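Local coordinates for putative methyl-accepting chemotaxis protein (Salmonella enterica subsp. enterica serovar Typhimurium str. LT2, PDB 6DB1) that probably senses chemical signals through this N-terminal ligand-binding domain of a bacterial chemotaxis receptor, most likely a periplasmic four-helix bundle, at residues R64-L67 against E68-K71; P77-P80 against D81-R84. One frame throughout, in Å; residues are numbered along the deposited sequence.

Contact 1: R64-L67 against E68-K71; sequences RQKL and EEMK
Lys66 and Glu69 run alongside each other and close a salt bridge in which Lys66 NZ stands 2.9 Å from Glu69 OE2. The ammonium meets the syn lone pair of that oxygen, on the side of OE1. Lys66 gets there with its chain bent at chi2 (-56°), which also lays CD against the carboxylate, 3.4 Å from Glu69 OE2; the extended Glu69 chain brings OE2 to the ammonium. NZ has a second acceptor in Gln26 OE1 of helix 13-46. Four backbone bonds of the i to i+4 kind link the two segments, the regular alpha-helical pattern of helix 54-73: Glu68 N gives to Arg64 O, Glu69 N to Gln65 O, Met70 N to Lys66 O and Lys71 N to Leu67 O (2.9 Å). Arg64 O takes a further hydrogen from a water, which also donates to Glu68 OE1 at 2.7 Å and so ties this carboxylate back to its own helix. The same OE1 makes a longer salt bridge, 3.5 Å, to Lys71 NZ, whose stronger partner is Gln91 OE1 on helix 80-105. Stretched out from CG, Lys71 runs past buried Leu67, with NZ 4.1 Å from Leu67 CD2. Leu67 touches Trp90 of helix 80-105, and selenomethionine Met70 reaches between that helix and Val23 of helix 13-46.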
ATOM      1  N   ARG A  64      -7.483   1.205 -11.766  1.00 42.70           N
ATOM      2  CA  ARG A  64      -7.547   2.023 -12.973  1.00 45.05           C
ATOM      3  C   ARG A  64      -7.985   3.446 -12.591  1.00 45.30           C
ATOM      4  O   ARG A  64      -7.424   4.425 -13.101  1.00 46.70           O
ATOM      5  CB  ARG A  64      -8.528   1.405 -13.972  1.00 49.41           C
ATOM      6  CG  ARG A  64      -8.555   2.097 -15.325  1.00 53.43           C
ATOM      7  CD  ARG A  64      -9.699   1.613 -16.195  1.00 58.96           C
ATOM      8  NE  ARG A  64      -9.730   0.172 -16.403  1.00 64.01           N
ATOM      9  CZ  ARG A  64      -8.972  -0.504 -17.277  1.00 69.50           C
ATOM     10  NH1 ARG A  64      -8.019   0.108 -17.960  1.00 71.27           N
ATOM     11  NH2 ARG A  64      -9.188  -1.793 -17.481  1.00 75.35           N
ATOM     12  N   GLN A  65      -8.988   3.561 -11.711  0.60 44.56           N
ATOM     13  CA  GLN A  65      -9.460   4.874 -11.255  0.60 43.71           C
ATOM     14  C   GLN A  65      -8.347   5.598 -10.485  0.60 40.57           C
ATOM     15  O   GLN A  65      -8.219   6.814 -10.598  0.60 41.32           O
ATOM     16  CB  GLN A  65     -10.709   4.761 -10.376  0.60 45.76           C
ATOM     17  CG  GLN A  65     -11.153   6.090  -9.768  0.60 47.22           C
ATOM     18  CD  GLN A  65     -11.470   7.140 -10.808  0.60 49.44           C
ATOM     19  OE1 GLN A  65     -11.945   6.838 -11.903  0.60 53.35           O
ATOM     20  NE2 GLN A  65     -11.231   8.395 -10.464  0.60 49.59           N
ATOM     21  N   LYS A  66      -7.567   4.881  -9.679  1.00 37.64           N
ATOM     22  CA  LYS A  66      -6.501   5.529  -8.922  1.00 35.62           C
ATOM     23  C   LYS A  66      -5.374   5.983  -9.856  1.00 32.36           C
ATOM     24  O   LYS A  66      -4.800   7.000  -9.610  1.00 31.18           O
ATOM     25  CB  LYS A  66      -6.038   4.644  -7.768  1.00 35.08           C
ATOM     26  CG  LYS A  66      -7.069   4.532  -6.658  1.00 37.25           C
ATOM     27  CD  LYS A  66      -7.483   5.883  -6.112  1.00 37.82           C
ATOM     28  CE  LYS A  66      -8.549   5.798  -5.046  1.00 40.92           C
ATOM     29  NZ  LYS A  66      -8.967   7.154  -4.638  1.00 42.13           N
ATOM     30  N   LEU A  67      -5.090   5.259 -10.926  1.00 32.89           N
ATOM     31  CA  LEU A  67      -4.089   5.714 -11.884  1.00 33.42           C
ATOM     32  C   LEU A  67      -4.569   7.017 -12.538  1.00 34.45           C
ATOM     33  O   LEU A  67      -3.798   7.939 -12.721  1.00 33.16           O
ATOM     34  CB  LEU A  67      -3.850   4.640 -12.950  1.00 34.34           C
ATOM     35  CG  LEU A  67      -2.928   5.047 -14.100  1.00 34.44           C
ATOM     36  CD1 LEU A  67      -1.525   5.357 -13.606  1.00 32.45           C
ATOM     37  CD2 LEU A  67      -2.892   3.963 -15.176  1.00 37.00           C
ATOM     38  N   GLU A  68      -5.842   7.080 -12.915  1.00 36.71           N
ATOM     39  CA  GLU A  68      -6.352   8.284 -13.555  1.00 40.01           C
ATOM     40  C   GLU A  68      -6.222   9.472 -12.597  1.00 39.69           C
ATOM     41  O   GLU A  68      -5.825  10.546 -13.000  1.00 39.79           O
ATOM     42  CB  GLU A  68      -7.806   8.096 -13.993  1.00 45.46           C
ATOM     43  CG  GLU A  68      -7.959   7.231 -15.228  1.00 49.86           C
ATOM     44  CD  GLU A  68      -7.049   7.604 -16.379  1.00 53.01           C
ATOM     45  OE1 GLU A  68      -6.011   6.940 -16.543  1.00 54.37           O
ATOM     46  OE2 GLU A  68      -7.371   8.568 -17.097  1.00 63.43           O
ATOM     47  N   GLU A  69      -6.525   9.253 -11.329  1.00 37.67           N
ATOM     48  CA  GLU A  69      -6.438  10.296 -10.314  1.00 38.19           C
ATOM     49  C   GLU A  69      -4.965  10.698 -10.112  1.00 36.68           C
ATOM     50  O   GLU A  69      -4.642  11.900  -9.918  1.00 36.72           O
ATOM     51  CB  GLU A  69      -7.061   9.766  -9.025  1.00 40.99           C
ATOM     52  CG  GLU A  69      -7.776  10.794  -8.189  1.00 46.47           C
ATOM     53  CD  GLU A  69      -8.255  10.242  -6.853  1.00 51.16           C
ATOM     54  OE1 GLU A  69      -8.202  11.007  -5.863  1.00 55.39           O
ATOM     55  OE2 GLU A  69      -8.652   9.043  -6.794  1.00 47.68           O
HETATM   56  N   MSE A  70      -4.061   9.724 -10.198  1.00 32.10           N
HETATM   57  CA  MSE A  70      -2.637  10.033 -10.022  1.00 30.09           C
HETATM   58  C   MSE A  70      -2.169  10.900 -11.139  1.00 31.15           C
HETATM   59  O   MSE A  70      -1.459  11.885 -10.903  1.00 29.24           O
HETATM   60  CB  MSE A  70      -1.751   8.792  -9.946  1.00 28.08           C
HETATM   61  CG  MSE A  70      -0.351   9.111  -9.375  1.00 27.60           C
HETATM   62 SE   MSE A  70      -0.398   9.403  -7.424  1.00 27.81          SE
HETATM   63  CE  MSE A  70       1.498   9.834  -7.243  1.00 26.35           C
ATOM     64  N   LYS A  71      -2.585  10.563 -12.367  1.00 34.70           N
ATOM     65  CA  LYS A  71      -2.196  11.333 -13.570  1.00 37.86           C
ATOM     66  C   LYS A  71      -2.686  12.786 -13.491  1.00 39.77           C
ATOM     67  O   LYS A  71      -1.960  13.716 -13.890  1.00 40.90           O
ATOM     68  CB  LYS A  71      -2.800  10.706 -14.831  1.00 41.07           C
ATOM     69  CG  LYS A  71      -2.121   9.434 -15.317  1.00 40.84           C
ATOM     70  CD  LYS A  71      -2.836   8.809 -16.478  1.00 44.94           C
ATOM     71  CE  LYS A  71      -2.012   7.728 -17.133  1.00 47.30           C
ATOM     72  NZ  LYS A  71      -2.843   6.921 -18.051  1.00 50.55           N
TER
HETATM   73  O   HOH W   1      -6.074   4.332 -15.805  1.00 59.62           O

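Contact 2: P77-P80 against D81-R84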
ATOM      1  N   PRO A  77       4.194  19.286  -7.591  1.00 50.44           N
ATOM      2  CA  PRO A  77       5.449  19.715  -6.970  1.00 52.65           C
ATOM      3  C   PRO A  77       6.579  18.676  -6.946  1.00 49.46           C
ATOM      4  O   PRO A  77       7.705  19.005  -6.582  1.00 49.52           O
ATOM      5  CB  PRO A  77       5.064  19.966  -5.512  1.00 54.72           C
ATOM      6  CG  PRO A  77       4.050  18.901  -5.268  1.00 53.88           C
ATOM      7  CD  PRO A  77       3.242  18.883  -6.551  1.00 52.17           C
HETATM    8  N   MSE A  78       6.253  17.442  -7.327  0.50 47.32           N
HETATM    9  CA  MSE A  78       7.209  16.320  -7.348  0.50 45.84           C
HETATM   10  C   MSE A  78       8.055  16.341  -8.601  0.50 47.32           C
HETATM   11  O   MSE A  78       7.582  16.782  -9.661  0.50 47.17           O
HETATM   12  CB  MSE A  78       6.367  15.046  -7.247  0.50 41.66           C
HETATM   13  CG  MSE A  78       7.068  13.799  -7.769  0.50 38.84           C
HETATM   14 SE   MSE A  78       8.338  13.108  -6.432  0.50 38.00          SE
HETATM   15  CE  MSE A  78       7.300  13.373  -4.775  0.50 37.41           C
ATOM     16  N   ASN A  79       9.300  15.848  -8.493  1.00 46.45           N
ATOM     17  CA  ASN A  79      10.249  15.823  -9.615  1.00 46.15           C
ATOM     18  C   ASN A  79       9.608  15.096 -10.810  1.00 41.67           C
ATOM     19  O   ASN A  79       9.171  13.939 -10.684  1.00 41.35           O
ATOM     20  CB  ASN A  79      11.585  15.210  -9.175  1.00 48.40           C
ATOM     21  CG  ASN A  79      12.524  14.907 -10.324  1.00 50.42           C
ATOM     22  OD1 ASN A  79      12.334  13.930 -11.053  1.00 50.22           O
ATOM     23  ND2 ASN A  79      13.589  15.685 -10.437  1.00 52.01           N
ATOM     24  N   PRO A  80       9.534  15.777 -11.973  1.00 41.56           N
ATOM     25  CA  PRO A  80       8.916  15.260 -13.206  1.00 41.24           C
ATOM     26  C   PRO A  80       9.388  13.851 -13.606  1.00 40.70           C
ATOM     27  O   PRO A  80       8.561  13.058 -14.040  1.00 36.12           O
ATOM     28  CB  PRO A  80       9.254  16.275 -14.312  1.00 43.76           C
ATOM     29  CG  PRO A  80      10.341  17.117 -13.724  1.00 44.76           C
ATOM     30  CD  PRO A  80      10.025  17.135 -12.250  1.00 43.53           C
ATOM     31  N   ASP A  81      10.668  13.528 -13.408  1.00 42.16           N
ATOM     32  CA  ASP A  81      11.196  12.186 -13.742  1.00 44.49           C
ATOM     33  C   ASP A  81      10.596  11.088 -12.886  1.00 41.73           C
ATOM     34  O   ASP A  81      10.231  10.037 -13.376  1.00 40.18           O
ATOM     35  CB  ASP A  81      12.725  12.124 -13.565  1.00 48.60           C
ATOM     36  CG  ASP A  81      13.480  12.875 -14.642  1.00 55.23           C
ATOM     37  OD1 ASP A  81      12.962  13.001 -15.783  1.00 60.50           O
ATOM     38  OD2 ASP A  81      14.625  13.306 -14.366  1.00 60.38           O
ATOM     39  N   ILE A  82      10.545  11.326 -11.586  1.00 41.83           N
ATOM     40  CA  ILE A  82      10.002  10.356 -10.647  1.00 39.98           C
ATOM     41  C   ILE A  82       8.498  10.213 -10.893  1.00 37.69           C
ATOM     42  O   ILE A  82       7.953   9.102 -10.902  1.00 33.73           O
ATOM     43  CB  ILE A  82      10.326  10.777  -9.206  1.00 43.75           C
ATOM     44  CG1 ILE A  82      11.837  10.680  -8.962  1.00 46.55           C
ATOM     45  CG2 ILE A  82       9.528   9.957  -8.200  1.00 45.50           C
ATOM     46  CD1 ILE A  82      12.280  11.206  -7.638  1.00 49.20           C
ATOM     47  N   SER A  83       7.841  11.341 -11.098  1.00 36.63           N
ATOM     48  CA  SER A  83       6.411  11.296 -11.320  1.00 37.66           C
ATOM     49  C   SER A  83       6.113  10.405 -12.534  1.00 37.40           C
ATOM     50  O   SER A  83       5.232   9.556 -12.491  1.00 36.49           O
ATOM     51  CB  SER A  83       5.866  12.681 -11.479  1.00 38.51           C
ATOM     52  OG  SER A  83       4.480  12.634 -11.696  1.00 38.93           O
ATOM     53  N   ARG A  84       6.910  10.579 -13.587  1.00 39.88           N
ATOM     54  CA  ARG A  84       6.785   9.829 -14.842  1.00 41.60           C
ATOM     55  C   ARG A  84       7.072   8.337 -14.679  1.00 39.26           C
ATOM     56  O   ARG A  84       6.413   7.511 -15.308  1.00 38.90           O
ATOM     57  CB  ARG A  84       7.724  10.413 -15.901  1.00 47.67           C
ATOM     58  CG  ARG A  84       7.036  11.460 -16.757  1.00 54.44           C
ATOM     59  CD  ARG A  84       6.220  10.765 -17.830  1.00 60.10           C
ATOM     60  NE  ARG A  84       4.983  11.454 -18.181  1.00 64.73           N
ATOM     61  CZ  ARG A  84       3.773  11.024 -17.844  1.00 62.88           C
ATOM     62  NH1 ARG A  84       3.640   9.885 -17.186  1.00 57.31           N
ATOM     63  NH2 ARG A  84       2.704  11.715 -18.199  1.00 68.73           N
TER
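The start of helix 80-105 is capped by Asn79, the N-cap residue, whose side chain binds amides of the first turn. With chi1 at 169° and chi2 at -76°, OD1 faces the N-H groups of Asp81 and Ile82, which have no carbonyl of a preceding turn to bind. OD1 accepts from Ile82 N at 3.2 Å, a fairly straight bond (156° at the hydrogen) that arrives in the plane of the side-chain carbonyl. A weak, strongly bent bond from Asp81 N, 2.9 Å from Asn79 OD1, adds a second donor to the same oxygen. Asp81 CB also sits close to it, and the Asn79 amide and Asp81 carboxylate planes are turned well away from each other. The main chain of Asn79 takes part too: Ser83 N donates to Asn79 O at 2.9 Å, and one residue further on Arg84 N donates to Pro80 O. Pro80, with no N-H to offer, fits the first position of the helix, where none is needed. Beside the cap, selenomethionine Met78 was modelled in two conformers; in the one described here it folds at its second and third torsions and lies across Ile82, SE resting 3.8 Å from Ile82 CG2, while its CG approaches Ser83 CB at 4.1 Å. Phe135 of helix 110-144 touches Met78, and Arg134 and Glu138 of that helix touch Ile82. The whole is an asparagine N-cap followed by proline at the first helical position, where a helix begins after an interhelical loop of the bundle.

Contact 1 comes first along the chain, within helix 54-73; contact 2 follows after the short connection and forms the beginning of helix 80-105. Their centres are about 15 Å apart and their nearest atoms about 6 Å, so the two do not touch. They belong to successive helices of a predominantly helical chain, with helices 13-46 and 110-144 completing the bundle. Contact 1 lies nearer the middle, its centre about 10 Å from the centre of the chain, whereas that of contact 2 is about 18 Å from it, at the turn. Contact 1 is internal to one helix; contact 2 marks where the next begins after the loop, on its way back through the sensory domain.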